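Local coordinates for rubber oxygenase (Streptomyces sp., PDB 5O1L), which cleaves the double bonds of poly(cis-1,4-isoprene) oxidatively with molecular oxygen, using a non-covalently bound b-type heme, at residues R118-S123 / G176-Y181. Residues are numbered along the deposited sequence; the frame is centred on the assembly and turned at random.
Sequences RGAQFS and GDLDAY. With BU3 ((R,R)-2,3-butanediol), chain F.
No direct hydrogen bond joins S123 and A120 to G176 and L178; a water and a butanediol molecule, probably from the crystallisation liquor, make the polar link instead. This is a helix-on-loop contact in an all-helical heme protein: helix 113-125 lies against a type I beta turn, D177 to A180, in the loop that leads to helix 187-204. The water donates to G176 O on the loop, its oxygen 2.6 Å from that atom, and to A120 O on the helix. The diol spans the same gap, its O6 donating to G176 O and its O5 to S123 O (2.9 Å), so two donors grip the G176 carbonyl oxygen. Beside this polar bridge A120 presses its methyl onto the turn, with CB 3.5 Å from L178 O and almost as near D177 O. L178 has CG anti to its backbone N (chi1 -168°), and its CD1 reaches the helix, 3.7 Å from A120 O. Q121 starts away from the loop, but its chain bends at chi2 (-69°) and brings the amide back over L178 CD1, with NE2 3.6 Å from it. On the helix, R118 NE forms a salt bridge with D253 OD1 on helix 251-267. The turn carries its own brace, an Asx turn in which D179 N donates to D177 OD2 at 3.0 Å, approaching from above the carboxylate plane.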
# COMPACT_ATOMS: atom_id res chain seq x y z
N ARG A 118 -10.43 16.30 2.50
CA ARG A 118 -10.89 15.83 3.78
C ARG A 118 -10.20 14.55 4.20
O ARG A 118 -9.86 14.35 5.35
CB ARG A 118 -12.41 15.68 3.77
CG ARG A 118 -12.94 15.22 5.08
CD ARG A 118 -14.48 15.16 5.11
NE ARG A 118 -14.84 15.09 6.48
CZ ARG A 118 -15.88 15.68 7.06
NH1 ARG A 118 -16.76 16.36 6.34
NH2 ARG A 118 -16.06 15.51 8.36
N GLY A 119 -10.00 13.65 3.24
CA GLY A 119 -9.30 12.42 3.53
C GLY A 119 -7.87 12.60 3.90
O GLY A 119 -7.36 11.88 4.77
N ALA A 120 -7.23 13.57 3.25
CA ALA A 120 -5.84 13.91 3.60
C ALA A 120 -5.78 14.50 5.00
O ALA A 120 -4.91 14.13 5.80
CB ALA A 120 -5.30 14.92 2.59
N GLN A 121 -6.73 15.38 5.31
CA GLN A 121 -6.78 15.94 6.67
C GLN A 121 -7.04 14.88 7.73
O GLN A 121 -6.40 14.87 8.79
CB GLN A 121 -7.79 17.05 6.79
CG GLN A 121 -7.39 18.30 6.05
CD GLN A 121 -6.18 19.06 6.67
OE1 GLN A 121 -5.79 18.91 7.84
NE2 GLN A 121 -5.58 19.88 5.85
N PHE A 122 -7.92 13.94 7.44
CA PHE A 122 -8.19 12.87 8.37
C PHE A 122 -6.96 12.04 8.63
O PHE A 122 -6.64 11.67 9.77
CB PHE A 122 -9.31 11.96 7.74
CG PHE A 122 -9.54 10.66 8.41
CD1 PHE A 122 -10.12 10.58 9.68
CD2 PHE A 122 -9.07 9.50 7.83
CE1 PHE A 122 -10.34 9.36 10.24
CE2 PHE A 122 -9.24 8.26 8.45
CZ PHE A 122 -9.91 8.21 9.67
N SER A 123 -6.23 11.69 7.58
CA SER A 123 -5.02 10.89 7.67
C SER A 123 -3.98 11.56 8.55
O SER A 123 -3.30 10.90 9.32
CB SER A 123 -4.51 10.59 6.26
OG SER A 123 -5.35 9.64 5.59
N GLY A 176 -1.61 8.73 1.47
CA GLY A 176 -2.16 9.48 2.58
C GLY A 176 -1.52 10.79 2.87
O GLY A 176 -1.76 11.38 3.88
N ASP A 177 -0.70 11.26 1.96
CA ASP A 177 -0.01 12.51 2.15
C ASP A 177 -0.96 13.67 2.26
O ASP A 177 -1.99 13.77 1.58
CB ASP A 177 0.98 12.77 1.00
CG ASP A 177 1.84 13.98 1.22
OD1 ASP A 177 2.77 13.97 2.07
OD2 ASP A 177 1.59 14.99 0.56
N LEU A 178 -0.62 14.65 3.10
CA LEU A 178 -1.43 15.79 3.33
C LEU A 178 -1.73 16.66 2.12
O LEU A 178 -2.76 17.30 2.03
CB LEU A 178 -0.81 16.65 4.45
CG LEU A 178 -1.64 17.72 5.01
CD1 LEU A 178 -3.06 17.37 5.44
CD2 LEU A 178 -0.80 18.36 6.19
N ASP A 179 -0.82 16.63 1.13
CA ASP A 179 -0.96 17.40 -0.07
C ASP A 179 -1.18 16.58 -1.33
O ASP A 179 -0.96 17.05 -2.46
CB ASP A 179 0.35 18.21 -0.27
CG ASP A 179 0.78 18.99 0.97
OD1 ASP A 179 0.11 19.97 1.16
OD2 ASP A 179 1.61 18.51 1.70
N ALA A 180 -1.52 15.30 -1.13
CA ALA A 180 -1.39 14.29 -2.18
C ALA A 180 -1.83 14.75 -3.55
O ALA A 180 -1.04 14.60 -4.53
CB ALA A 180 -2.16 13.03 -1.79
N TYR A 181 -3.02 15.28 -3.70
CA TYR A 181 -3.59 15.62 -4.96
C TYR A 181 -3.70 17.12 -5.21
O TYR A 181 -4.32 17.53 -6.20
CB TYR A 181 -4.95 14.89 -5.20
CG TYR A 181 -4.77 13.39 -5.33
CD1 TYR A 181 -4.26 12.87 -6.47
CD2 TYR A 181 -5.01 12.52 -4.28
CE1 TYR A 181 -4.01 11.50 -6.67
CE2 TYR A 181 -4.80 11.12 -4.47
CZ TYR A 181 -4.28 10.65 -5.68
OH TYR A 181 -4.09 9.29 -5.82
O6 BU3 F . -1.21 10.45 6.29
C3 BU3 F . 0.01 9.88 6.73
C4 BU3 F . 0.07 8.58 5.94
C2 BU3 F . -0.09 9.69 8.22
O5 BU3 F . -0.46 10.93 8.82
C1 BU3 F . 1.22 9.22 8.86
O HOH W 1 -2.22 13.43 5.49